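Local atomic coordinates of rhamnose ABC transporter, periplasmic rhamnose-binding protein (Kribbella flavida, PDB entry 4KVF), a protein that probably binds a sugar, most likely rhamnose, outside the cytoplasmic membrane and delivers it to an ABC transporter for uptake. Residues A34-G39 against L295-I300; S83-Y88 against N108-S113; F139-T144 against A321-L326; G164-L169 against L226-S231; Q263-V268 against A335-F340. All coordinates share one frame; numbering follows the deposited sequence.

Contact 1. Residues A34-G39 against L295-I300; sequences APLKEG and LKSGQI
K37 N and A34 O each make one nearly straight hydrogen bond to a different side chain, S297 OG and Q299 NE2, at the C-terminal end of helix 281-296. K37 N donates to S297 OG at 3.0 Å, and this small hydroxyl is also hydrogen-bonded to A293 O one turn back. Q299 NE2 donates to A34 O at 2.6 Å, with the oxygen in the amide plane; CG stands beside the backbone N (chi1 -66°) and the rest of the chain runs extended, which carries the amide to the carbonyl. A third bond comes from the extended lysine, whose K37 NZ meets K296 O at 3.0 Å from a direction tilted off the carbonyl plane.

Van der Waals contacts add to these bonds. The L36 and Q299 side chains cross at about a right angle, with L36 CD1 3.4 Å from Q299 OE1, and A34 CB rests 3.5 Å from S297 O. Replacing Q299 with an alanine would probably leave A34 O without this donor and take away the surface against which L36 CD1 lies.

G298, with positive phi suited to glycine, closes a Schellman motif that ends the helix. The loop leading to strand 41-45 runs across this end, L36 also touching Y290 and A293.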
# COMPACT_ATOMS: atom_id res chain seq x y z
N ALA A 34 -1.44 18.54 23.72
CA ALA A 34 -2.80 18.15 24.06
C ALA A 34 -2.85 16.63 24.24
O ALA A 34 -2.29 15.89 23.43
CB ALA A 34 -3.77 18.58 22.97
N PRO A 35 -3.52 16.17 25.30
CA PRO A 35 -3.62 14.72 25.51
C PRO A 35 -4.57 14.04 24.53
O PRO A 35 -5.62 14.60 24.20
CB PRO A 35 -4.16 14.61 26.94
CG PRO A 35 -4.90 15.89 27.17
CD PRO A 35 -4.15 16.94 26.39
N LEU A 36 -4.21 12.84 24.07
CA LEU A 36 -5.11 12.05 23.25
C LEU A 36 -6.33 11.73 24.10
O LEU A 36 -6.20 11.25 25.23
CB LEU A 36 -4.42 10.77 22.76
CG LEU A 36 -4.41 10.42 21.27
CD1 LEU A 36 -4.16 11.63 20.40
CD2 LEU A 36 -3.33 9.38 21.00
N LYS A 37 -7.52 12.02 23.56
CA LYS A 37 -8.78 11.77 24.26
C LYS A 37 -9.11 10.28 24.31
O LYS A 37 -8.88 9.56 23.33
CB LYS A 37 -9.93 12.49 23.56
CG LYS A 37 -9.88 14.01 23.59
CD LYS A 37 -11.01 14.58 22.70
CE LYS A 37 -10.92 16.09 22.51
NZ LYS A 37 -11.97 16.58 21.56
N GLU A 38 -9.67 9.83 25.43
CA GLU A 38 -10.19 8.47 25.54
C GLU A 38 -11.63 8.42 25.04
O GLU A 38 -12.30 9.45 24.94
CB GLU A 38 -10.13 7.98 26.99
CG GLU A 38 -8.73 7.81 27.52
CD GLU A 38 -8.69 7.44 28.99
OE1 GLU A 38 -9.71 7.65 29.70
OE2 GLU A 38 -7.65 6.94 29.45
N GLY A 39 -12.11 7.22 24.73
CA GLY A 39 -13.50 7.02 24.37
C GLY A 39 -13.90 7.50 22.99
O GLY A 39 -15.10 7.63 22.69
N LEU A 295 -6.02 14.21 15.43
CA LEU A 295 -6.84 15.29 14.87
C LEU A 295 -7.97 15.67 15.82
O LEU A 295 -8.20 16.85 16.10
CB LEU A 295 -7.41 14.87 13.51
CG LEU A 295 -6.38 14.89 12.38
CD1 LEU A 295 -6.87 14.03 11.23
CD2 LEU A 295 -6.15 16.32 11.90
N LYS A 296 -8.68 14.67 16.31
CA LYS A 296 -9.85 14.89 17.18
C LYS A 296 -9.46 15.46 18.54
O LYS A 296 -10.23 16.19 19.16
CB LYS A 296 -10.64 13.59 17.35
CG LYS A 296 -11.99 13.74 18.05
CD LYS A 296 -12.92 14.65 17.28
CE LYS A 296 -14.25 14.83 18.02
NZ LYS A 296 -15.05 15.94 17.43
N SER A 297 -8.25 15.14 18.99
CA SER A 297 -7.75 15.63 20.27
C SER A 297 -7.08 17.00 20.17
O SER A 297 -6.65 17.57 21.18
CB SER A 297 -6.78 14.61 20.88
OG SER A 297 -7.37 13.31 20.87
N GLY A 298 -6.99 17.53 18.96
CA GLY A 298 -6.39 18.83 18.76
C GLY A 298 -4.87 18.87 18.68
O GLY A 298 -4.28 19.95 18.69
N GLN A 299 -4.22 17.71 18.60
CA GLN A 299 -2.76 17.67 18.52
C GLN A 299 -2.21 18.12 17.16
O GLN A 299 -1.12 18.69 17.06
CB GLN A 299 -2.23 16.27 18.82
CG GLN A 299 -2.46 15.79 20.23
CD GLN A 299 -1.89 14.40 20.45
OE1 GLN A 299 -1.63 13.68 19.49
NE2 GLN A 299 -1.70 14.03 21.71
N ILE A 300 -2.97 17.81 16.11
CA ILE A 300 -2.62 18.18 14.75
C ILE A 300 -3.87 18.71 14.04
O ILE A 300 -4.98 18.53 14.54
CB ILE A 300 -2.03 17.00 13.93
CG1 ILE A 300 -3.03 15.86 13.79
CG2 ILE A 300 -0.69 16.53 14.53
CD1 ILE A 300 -2.55 14.76 12.83

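Contact 2. Residues S83-Y88 against N108-S113; sequences SSQVSY and NAVCPS
V86 and V110 bring the two backbones closest, their CA atoms 5.8 Å apart, where the first turn of helix 85-94 passes the type I turn N108-C111 that leads into helix 111-119. These are successive helices of the alternating beta-alpha fold of a periplasmic binding protein, each following a strand of the six-stranded parallel sheet. No hydrogen bond crosses between the segments, and the contact rests mainly on V86.

Its two methyls divide the work. A chi1 of 171° puts CG1 beside the carbonyl carbon and leaves CG2 beside the backbone N, turned to A109: V86 CG2 is 3.4 Å from A109 O. The same methyl comes near V110 CA, and a short branched side chain suits so close an approach of backbones. Deeper in, Q85 and V110 touch more lightly, with Q85 OE1 4.1 Å from V110 CG1; the Q85 amide spends its polar atoms elsewhere, NE2 on A103 O and OE1 on N105 N, in the loop after strand 99-102.

S84 is the N-cap of the first helix, its OG accepting from S87 N, while S87 OG returns a bond to S84 O at 2.6 Å. Near the start of the second, C111 is joined by a disulfide to C135, farther along the chain. V86 CG1, the other methyl, lies 4.2 Å from S113 OG, one turn after V110.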
# COMPACT_ATOMS: atom_id res chain seq x y z
N SER A 83 -24.20 -1.42 -2.85
CA SER A 83 -24.36 -0.21 -2.05
C SER A 83 -23.17 0.71 -2.27
O SER A 83 -22.02 0.25 -2.36
CB SER A 83 -24.50 -0.54 -0.56
OG SER A 83 -25.78 -1.08 -0.28
N SER A 84 -23.44 2.01 -2.33
CA SER A 84 -22.40 3.02 -2.46
C SER A 84 -21.68 3.27 -1.14
O SER A 84 -22.24 3.07 -0.06
CB SER A 84 -23.03 4.33 -2.92
OG SER A 84 -23.87 4.85 -1.90
N GLN A 85 -20.45 3.75 -1.22
CA GLN A 85 -19.75 4.15 -0.01
C GLN A 85 -20.45 5.32 0.67
O GLN A 85 -20.37 5.46 1.88
CB GLN A 85 -18.31 4.53 -0.33
CG GLN A 85 -17.43 3.34 -0.60
CD GLN A 85 -15.99 3.73 -0.67
OE1 GLN A 85 -15.64 4.67 -1.38
NE2 GLN A 85 -15.14 3.05 0.10
N VAL A 86 -21.13 6.14 -0.11
CA VAL A 86 -21.85 7.29 0.45
C VAL A 86 -22.90 6.84 1.49
O VAL A 86 -23.04 7.46 2.55
CB VAL A 86 -22.47 8.14 -0.68
CG1 VAL A 86 -23.41 9.22 -0.13
CG2 VAL A 86 -21.35 8.76 -1.50
N SER A 87 -23.60 5.74 1.21
CA SER A 87 -24.63 5.23 2.13
C SER A 87 -24.00 4.89 3.47
O SER A 87 -24.56 5.18 4.54
CB SER A 87 -25.35 4.01 1.54
OG SER A 87 -24.46 2.93 1.36
N TYR A 88 -22.81 4.31 3.43
CA TYR A 88 -22.10 3.96 4.66
C TYR A 88 -21.59 5.19 5.40
O TYR A 88 -21.68 5.27 6.62
CB TYR A 88 -20.96 2.97 4.38
CG TYR A 88 -21.45 1.61 3.92
CD1 TYR A 88 -21.93 0.68 4.84
CD2 TYR A 88 -21.45 1.27 2.58
CE1 TYR A 88 -22.40 -0.56 4.42
CE2 TYR A 88 -21.93 0.02 2.15
CZ TYR A 88 -22.39 -0.88 3.08
OH TYR A 88 -22.85 -2.10 2.65
N ASN A 108 -14.14 11.95 -5.60
CA ASN A 108 -15.10 13.05 -5.48
C ASN A 108 -16.52 12.70 -5.04
O ASN A 108 -17.19 13.53 -4.43
CB ASN A 108 -15.12 13.89 -6.75
CG ASN A 108 -13.84 14.69 -6.93
OD1 ASN A 108 -13.72 15.81 -6.43
ND2 ASN A 108 -12.88 14.10 -7.63
N ALA A 109 -16.97 11.47 -5.32
CA ALA A 109 -18.34 11.07 -5.00
C ALA A 109 -18.62 11.13 -3.50
O ALA A 109 -19.76 11.34 -3.07
CB ALA A 109 -18.64 9.67 -5.55
N VAL A 110 -17.57 10.93 -2.71
CA VAL A 110 -17.67 10.91 -1.26
C VAL A 110 -17.56 12.30 -0.64
O VAL A 110 -17.79 12.47 0.57
CB VAL A 110 -16.59 9.99 -0.65
CG1 VAL A 110 -16.81 8.57 -1.12
CG2 VAL A 110 -15.20 10.47 -1.07
N CYS A 111 -17.21 13.30 -1.45
CA CYS A 111 -16.95 14.64 -0.91
C CYS A 111 -18.11 15.29 -0.15
O CYS A 111 -17.89 15.79 0.97
CB CYS A 111 -16.41 15.60 -1.99
SG CYS A 111 -14.67 15.35 -2.32
N PRO A 112 -19.32 15.32 -0.74
CA PRO A 112 -20.42 15.98 -0.03
C PRO A 112 -20.67 15.39 1.36
O PRO A 112 -20.78 16.14 2.33
CB PRO A 112 -21.63 15.73 -0.94
CG PRO A 112 -21.02 15.67 -2.31
CD PRO A 112 -19.73 14.93 -2.10
N SER A 113 -20.74 14.06 1.46
CA SER A 113 -21.00 13.43 2.75
C SER A 113 -19.81 13.55 3.70
O SER A 113 -19.99 13.82 4.89
CB SER A 113 -21.42 11.96 2.57
OG SER A 113 -20.39 11.21 1.97

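Contact 3. Residues F139-T144 against A321-L326; sequences FINQAT and AGEIVL
E323 lies alongside F139 and reaches across to N141, all three side chains on the same face of two parallel strands. Its CG is anti to the backbone N (chi1 174°) and the chain stays extended to the carboxylate. From CB the chain passes first to CG, which faces both neighbours on the adjoining strand, 4.2 Å from F139 CD2 and 4.1 Å from N141 CB. E323 CD follows at 3.7 Å from N141 ND2. At the tip the oxygens differ: OE2 accepts from N141 ND2 at 3.0 Å, met from above the carboxylate plane by a somewhat bent bond, and also sits at the edge of the F139 ring near its plane, whereas OE1 makes looser contacts, with N141 ND2 and T144 CG2. An alanine in place of E323 would probably leave the N141 amide without this acceptor, freer to turn, and uncover the ring edge of F139.

Beyond this, T144 CG2 packs on V325 CG2 at 3.6 Å. The opposite face is apolar: I140 CD1 meets I324 CB at 3.8 Å, and I140 also packs on L287 and A288 of helix 281-296, a buried spot that a branched aliphatic side chain fills without leaving a polar group to satisfy.

The backbones are joined by four hydrogen bonds in parallel register, from F139 N to G322 O at one end to L326 N on N141 O (2.8 Å) at the other. Strand 323-325 thus extends the edge of a sheet otherwise made by the N-terminal part, consistent with the periplasmic-binding-protein fold, whose chain passes between its lobes more than once.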
# COMPACT_ATOMS: atom_id res chain seq x y z
N PHE A 139 -4.56 11.90 4.90
CA PHE A 139 -4.55 10.70 4.07
C PHE A 139 -3.40 9.81 4.49
O PHE A 139 -2.24 10.25 4.50
CB PHE A 139 -4.42 11.08 2.59
CG PHE A 139 -4.08 9.92 1.67
CD1 PHE A 139 -4.83 8.76 1.68
CD2 PHE A 139 -3.03 10.03 0.78
CE1 PHE A 139 -4.51 7.70 0.82
CE2 PHE A 139 -2.71 8.98 -0.08
CZ PHE A 139 -3.45 7.82 -0.05
N ILE A 140 -3.69 8.56 4.85
CA ILE A 140 -2.62 7.63 5.18
C ILE A 140 -2.20 6.89 3.92
O ILE A 140 -2.95 6.07 3.38
CB ILE A 140 -3.02 6.61 6.26
CG1 ILE A 140 -3.64 7.32 7.48
CG2 ILE A 140 -1.79 5.78 6.69
CD1 ILE A 140 -2.76 8.45 8.06
N ASN A 141 -0.99 7.18 3.46
CA ASN A 141 -0.42 6.56 2.27
C ASN A 141 0.58 5.48 2.66
O ASN A 141 1.56 5.76 3.36
CB ASN A 141 0.27 7.62 1.41
CG ASN A 141 0.58 7.12 0.01
OD1 ASN A 141 0.32 5.96 -0.31
ND2 ASN A 141 1.09 8.01 -0.85
N GLN A 142 0.33 4.24 2.22
CA GLN A 142 1.13 3.11 2.68
C GLN A 142 2.56 3.21 2.21
O GLN A 142 3.49 2.77 2.89
CB GLN A 142 0.53 1.76 2.23
CG GLN A 142 0.33 1.62 0.75
CD GLN A 142 -1.07 1.99 0.33
OE1 GLN A 142 -1.59 3.04 0.70
NE2 GLN A 142 -1.71 1.11 -0.44
N ALA A 143 2.75 3.83 1.05
CA ALA A 143 4.09 4.05 0.51
C ALA A 143 3.93 4.96 -0.67
O ALA A 143 2.97 4.83 -1.41
CB ALA A 143 4.72 2.73 0.07
N THR A 144 4.87 5.88 -0.86
CA THR A 144 4.80 6.81 -1.98
C THR A 144 5.18 6.10 -3.27
O THR A 144 5.80 5.04 -3.26
CB THR A 144 5.72 8.02 -1.81
OG1 THR A 144 7.08 7.58 -1.69
CG2 THR A 144 5.33 8.83 -0.57
N ALA A 321 -0.42 18.59 1.76
CA ALA A 321 -1.85 18.28 1.57
C ALA A 321 -2.40 17.22 2.52
O ALA A 321 -3.32 16.49 2.18
CB ALA A 321 -2.11 17.87 0.12
N GLY A 322 -1.83 17.14 3.72
CA GLY A 322 -2.34 16.23 4.73
C GLY A 322 -1.96 14.78 4.53
O GLY A 322 -2.49 13.90 5.21
N GLU A 323 -1.03 14.52 3.63
CA GLU A 323 -0.58 13.15 3.40
C GLU A 323 0.39 12.72 4.48
O GLU A 323 1.36 13.43 4.77
CB GLU A 323 0.10 13.01 2.03
CG GLU A 323 0.69 11.64 1.82
CD GLU A 323 1.24 11.44 0.42
OE1 GLU A 323 2.42 11.79 0.18
OE2 GLU A 323 0.49 10.96 -0.45
N ILE A 324 0.11 11.57 5.09
CA ILE A 324 0.97 10.97 6.07
C ILE A 324 1.47 9.64 5.52
O ILE A 324 0.68 8.75 5.26
CB ILE A 324 0.21 10.72 7.40
CG1 ILE A 324 -0.37 12.05 7.91
CG2 ILE A 324 1.14 10.10 8.43
CD1 ILE A 324 -1.31 11.88 9.12
N VAL A 325 2.78 9.53 5.31
CA VAL A 325 3.33 8.35 4.64
C VAL A 325 3.77 7.33 5.68
O VAL A 325 4.58 7.66 6.55
CB VAL A 325 4.56 8.74 3.79
CG1 VAL A 325 5.17 7.50 3.13
CG2 VAL A 325 4.14 9.76 2.74
N LEU A 326 3.24 6.11 5.59
CA LEU A 326 3.50 5.09 6.59
C LEU A 326 4.99 4.82 6.71
O LEU A 326 5.55 4.73 7.81
CB LEU A 326 2.76 3.79 6.25
CG LEU A 326 3.10 2.53 7.05
CD1 LEU A 326 2.75 2.72 8.54
CD2 LEU A 326 2.36 1.33 6.47

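Contact 4. Residues G164-L169 against L226-S231; sequences GEIAVL and LKVIVS
Strands 164-170 and 226-231 are the inner pair of the four-stranded parallel sheet in the second lobe of this periplasmic-binding-protein fold, and A167 stands at the middle of their register. Its N donates to V228 O and its O accepts from V230 N at 2.9 Å, the pattern of a parallel pair. K227 N to E165 O and L169 N to V230 O continue it in both directions, and CA-H...O contacts fill in between, as from I166 CA to V228 O at 3.3 Å.

I166, V168, V228 and V230 share one face. There I166 and V228 lie side by side, I166 CG2 3.8 Å from V228 CB, and branching at CB suits such extended strands. A167 and I229 point to the other face, where L226 CD1 and L169 CB pack against them: the small A167 lets L226 CD1 come within 3.9 Å of its CB, and L169 CB touches I229 CG2 at 4.0 Å. Helix 209-222 covers this face, its L220 touching both L226 and I229.

The ends are more particular. G164 has backbone angles that call for glycine, and a CB there would come too close to K227 CE as it now lies; K227 NZ bonds to A160 O and S163 O. At the far end chi1 of -168° places S231 OG beside its own carbonyl carbon, and it reaches across to L169 O, donating at 2.8 Å from a direction tilted off the carbonyl plane.

With strand 197-204 bonding the outer side of strand 164-170, the backbone groups of the central residues bond to neighbouring strands, so aliphatic side chains can fill the buried faces; the serine hydroxyl meets its own need on a main-chain oxygen.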
# COMPACT_ATOMS: atom_id res chain seq x y z
N GLY A 164 23.41 -5.26 -15.60
CA GLY A 164 22.81 -6.23 -16.49
C GLY A 164 21.39 -5.87 -16.87
O GLY A 164 20.87 -4.82 -16.48
N GLU A 165 20.75 -6.75 -17.63
CA GLU A 165 19.40 -6.46 -18.12
C GLU A 165 18.32 -6.80 -17.11
O GLU A 165 18.39 -7.80 -16.40
CB GLU A 165 19.14 -7.20 -19.43
CG GLU A 165 20.17 -6.91 -20.50
CD GLU A 165 19.96 -7.72 -21.76
OE1 GLU A 165 19.12 -8.65 -21.74
OE2 GLU A 165 20.63 -7.43 -22.77
N ILE A 166 17.31 -5.93 -17.05
CA ILE A 166 16.12 -6.21 -16.26
C ILE A 166 14.89 -5.95 -17.13
O ILE A 166 14.97 -5.20 -18.11
CB ILE A 166 16.07 -5.35 -14.96
CG1 ILE A 166 15.92 -3.87 -15.28
CG2 ILE A 166 17.33 -5.58 -14.12
CD1 ILE A 166 15.56 -3.03 -14.05
N ALA A 167 13.77 -6.57 -16.79
CA ALA A 167 12.52 -6.38 -17.53
C ALA A 167 11.42 -6.24 -16.51
O ALA A 167 11.53 -6.75 -15.41
CB ALA A 167 12.25 -7.54 -18.45
N VAL A 168 10.35 -5.54 -16.87
CA VAL A 168 9.22 -5.40 -15.98
C VAL A 168 8.06 -6.25 -16.51
O VAL A 168 7.82 -6.27 -17.72
CB VAL A 168 8.79 -3.92 -15.86
CG1 VAL A 168 7.39 -3.78 -15.21
CG2 VAL A 168 9.85 -3.13 -15.09
N LEU A 169 7.40 -6.97 -15.62
CA LEU A 169 6.14 -7.63 -15.92
C LEU A 169 5.05 -6.87 -15.17
O LEU A 169 4.94 -6.95 -13.94
CB LEU A 169 6.19 -9.11 -15.52
CG LEU A 169 4.89 -9.93 -15.63
CD1 LEU A 169 4.36 -9.91 -17.06
CD2 LEU A 169 5.12 -11.38 -15.19
N LEU A 226 18.84 -11.93 -19.54
CA LEU A 226 18.04 -11.28 -18.51
C LEU A 226 18.48 -11.69 -17.10
O LEU A 226 18.65 -12.87 -16.81
CB LEU A 226 16.57 -11.62 -18.72
CG LEU A 226 15.55 -10.76 -17.99
CD1 LEU A 226 15.71 -9.31 -18.40
CD2 LEU A 226 14.15 -11.26 -18.29
N LYS A 227 18.67 -10.70 -16.22
CA LYS A 227 19.07 -11.00 -14.85
C LYS A 227 17.90 -10.95 -13.86
O LYS A 227 17.85 -11.72 -12.91
CB LYS A 227 20.17 -10.04 -14.38
CG LYS A 227 21.57 -10.40 -14.88
CD LYS A 227 22.62 -9.92 -13.89
CE LYS A 227 24.02 -9.91 -14.49
NZ LYS A 227 24.98 -9.18 -13.61
N VAL A 228 16.97 -10.02 -14.07
CA VAL A 228 15.89 -9.83 -13.11
C VAL A 228 14.60 -9.52 -13.84
O VAL A 228 14.58 -8.71 -14.76
CB VAL A 228 16.18 -8.64 -12.15
CG1 VAL A 228 15.15 -8.61 -11.03
CG2 VAL A 228 17.59 -8.74 -11.57
N ILE A 229 13.51 -10.16 -13.41
CA ILE A 229 12.18 -9.73 -13.79
C ILE A 229 11.61 -9.02 -12.57
O ILE A 229 11.59 -9.60 -11.48
CB ILE A 229 11.26 -10.91 -14.14
CG1 ILE A 229 11.81 -11.66 -15.36
CG2 ILE A 229 9.84 -10.42 -14.39
CD1 ILE A 229 10.95 -12.81 -15.83
N VAL A 230 11.16 -7.78 -12.75
CA VAL A 230 10.54 -7.00 -11.68
C VAL A 230 9.05 -6.93 -11.99
O VAL A 230 8.66 -6.40 -13.02
CB VAL A 230 11.07 -5.54 -11.65
CG1 VAL A 230 10.43 -4.75 -10.52
CG2 VAL A 230 12.60 -5.51 -11.52
N SER A 231 8.21 -7.47 -11.11
CA SER A 231 6.77 -7.47 -11.37
C SER A 231 6.04 -6.74 -10.26
O SER A 231 5.81 -7.31 -9.19
CB SER A 231 6.26 -8.90 -11.50
OG SER A 231 4.93 -8.93 -12.01

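Contact 5. Residues Q263-V268 against A335-F340; sequences QMRQYV and ANIDQF
The R265 guanidinium is gripped at its edge by two carbonyl oxygens, I337 O and F340 O, both near its plane, while the D338 carboxylate comes obliquely, the two planes 51° apart. A second flat group, the F340 ring, has N336 CG at its edge and stacks edge-to-face with F332; Q266 CG lies over one face of the Y267 ring. The contact joins helix 261-269, in the second lobe of the periplasmic-binding-protein fold, to the C-terminal segment that follows strand 330-332.

R265 starts with CG anti to the backbone N (chi1 -171°) and then bends at chi3, which turns the guanidinium toward residues 337-340. NH1 donates to F340 O at 3.2 Å in a nearly straight bond within the carbonyl plane, and also has a weak hydrogen bond to N262 OD1. NH2 has two acceptors: I337 O at 2.7 Å, approached from well above that carbonyl's plane, and D338 OD1 at 2.8 Å, a weak hydrogen bond by angle that counts as a salt bridge. Arginine suits this place because one flat head can serve several oxygens of a turning backbone at once. The aspartate would be expected to offset its charge, and D338 OD2 has a long, weak ion pair with K269 besides. R265 CD also lies close to the carboxylate, 3.3 Å from D338 OD1.

Beside this polar group lies a small apolar one, one turn along the helix. V268 and I337 both touch F276 of strand 276-278, so branched aliphatic residues are in keeping there. They reach toward each other tip to tip, V268 CG2 lying 3.6 Å from I337 CD1.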
# COMPACT_ATOMS: atom_id res chain seq x y z
N GLN A 263 1.00 -15.72 -0.44
CA GLN A 263 1.03 -16.27 -1.79
C GLN A 263 2.47 -16.52 -2.21
O GLN A 263 2.77 -17.47 -2.93
CB GLN A 263 0.36 -15.30 -2.77
CG GLN A 263 0.05 -15.87 -4.14
CD GLN A 263 -0.65 -14.87 -5.04
OE1 GLN A 263 -0.68 -13.67 -4.76
NE2 GLN A 263 -1.23 -15.36 -6.14
N MSE A 264 3.36 -15.67 -1.71
CA MSE A 264 4.77 -15.68 -2.08
C MSE A 264 5.64 -16.60 -1.21
O MSE A 264 6.76 -16.93 -1.58
CB MSE A 264 5.34 -14.26 -2.07
CG MSE A 264 4.79 -13.38 -3.18
SE MSE A 264 5.23 -14.15 -4.90
CE MSE A 264 7.16 -13.90 -4.72
N ARG A 265 5.11 -17.01 -0.06
CA ARG A 265 5.90 -17.76 0.92
C ARG A 265 6.56 -19.01 0.31
O ARG A 265 7.76 -19.22 0.47
CB ARG A 265 5.07 -18.12 2.16
CG ARG A 265 5.90 -18.71 3.29
CD ARG A 265 5.03 -19.09 4.49
NE ARG A 265 3.88 -18.21 4.63
CZ ARG A 265 3.90 -17.03 5.23
NH1 ARG A 265 2.80 -16.30 5.30
NH2 ARG A 265 5.04 -16.56 5.73
N GLN A 266 5.78 -19.81 -0.42
CA GLN A 266 6.34 -21.04 -0.99
C GLN A 266 7.50 -20.77 -1.94
O GLN A 266 8.39 -21.61 -2.08
CB GLN A 266 5.26 -21.89 -1.67
CG GLN A 266 4.64 -21.26 -2.90
CD GLN A 266 4.05 -22.29 -3.85
OE1 GLN A 266 4.65 -23.35 -4.08
NE2 GLN A 266 2.88 -21.98 -4.40
N TYR A 267 7.48 -19.61 -2.60
CA TYR A 267 8.54 -19.26 -3.54
C TYR A 267 9.77 -18.66 -2.84
O TYR A 267 10.89 -18.75 -3.33
CB TYR A 267 8.00 -18.34 -4.65
CG TYR A 267 6.87 -19.00 -5.40
CD1 TYR A 267 7.09 -20.15 -6.15
CD2 TYR A 267 5.57 -18.51 -5.33
CE1 TYR A 267 6.07 -20.78 -6.82
CE2 TYR A 267 4.53 -19.15 -6.00
CZ TYR A 267 4.79 -20.28 -6.74
OH TYR A 267 3.79 -20.93 -7.42
N VAL A 268 9.54 -18.07 -1.67
CA VAL A 268 10.64 -17.60 -0.84
C VAL A 268 11.33 -18.79 -0.17
O VAL A 268 12.56 -18.92 -0.20
CB VAL A 268 10.13 -16.59 0.21
CG1 VAL A 268 11.22 -16.27 1.21
CG2 VAL A 268 9.67 -15.32 -0.49
N ALA A 335 14.15 -14.31 6.01
CA ALA A 335 14.45 -13.92 7.38
C ALA A 335 13.23 -13.38 8.13
O ALA A 335 13.16 -13.49 9.35
CB ALA A 335 15.59 -12.90 7.41
N ASN A 336 12.28 -12.81 7.40
CA ASN A 336 11.11 -12.20 8.03
C ASN A 336 9.74 -12.58 7.44
O ASN A 336 8.73 -12.00 7.82
CB ASN A 336 11.25 -10.67 8.08
CG ASN A 336 11.01 -10.01 6.73
OD1 ASN A 336 11.03 -10.67 5.69
ND2 ASN A 336 10.77 -8.70 6.75
N ILE A 337 9.70 -13.56 6.53
CA ILE A 337 8.44 -13.85 5.82
C ILE A 337 7.32 -14.48 6.67
O ILE A 337 6.14 -14.24 6.41
CB ILE A 337 8.68 -14.67 4.52
CG1 ILE A 337 7.41 -14.72 3.67
CG2 ILE A 337 9.18 -16.08 4.84
CD1 ILE A 337 7.59 -14.21 2.26
N ASP A 338 7.67 -15.25 7.70
CA ASP A 338 6.65 -15.83 8.57
C ASP A 338 6.11 -14.83 9.60
O ASP A 338 5.14 -15.12 10.30
CB ASP A 338 7.15 -17.10 9.28
CG ASP A 338 7.26 -18.30 8.34
OD1 ASP A 338 6.79 -18.22 7.18
OD2 ASP A 338 7.82 -19.33 8.77
N GLN A 339 6.75 -13.66 9.69
CA GLN A 339 6.32 -12.62 10.62
C GLN A 339 5.03 -11.97 10.14
O GLN A 339 4.36 -11.26 10.88
CB GLN A 339 7.41 -11.55 10.78
CG GLN A 339 8.76 -12.07 11.28
CD GLN A 339 9.81 -10.97 11.41
OE1 GLN A 339 9.50 -9.78 11.29
NE2 GLN A 339 11.06 -11.36 11.65
N PHE A 340 4.70 -12.22 8.87
CA PHE A 340 3.51 -11.63 8.26
C PHE A 340 2.55 -12.72 7.78
O PHE A 340 2.98 -13.74 7.25
CB PHE A 340 3.90 -10.73 7.09
CG PHE A 340 5.01 -9.75 7.42
CD1 PHE A 340 6.34 -10.13 7.32
CD2 PHE A 340 4.71 -8.46 7.84
CE1 PHE A 340 7.36 -9.24 7.62
CE2 PHE A 340 5.73 -7.56 8.14
CZ PHE A 340 7.06 -7.95 8.04

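The five contacts spread over both lobes. Contacts 1, 2 and 3 gather around the six-stranded sheet: contact 2 joins helices that follow its strands 71-74 and 99-102, contact 3 adds its edge strand 323-325, and helix 281-296 packs on I140 of contact 3 and ends at contact 1. Contact 4 lies in the four-stranded sheet, about 29 Å from contact 3, 47 Å from contact 1 and 21 Å from contact 5, between centres. Along the chain, contact 4 is nested within contacts 1 and 3, whereas contacts 1, 3 and 5 cross: contacts 1 and 3 bring late segments to the first lobe, and contact 5 ties helix 261-269 of the second to the chain's end, consistent with a hinged two-lobed binding protein.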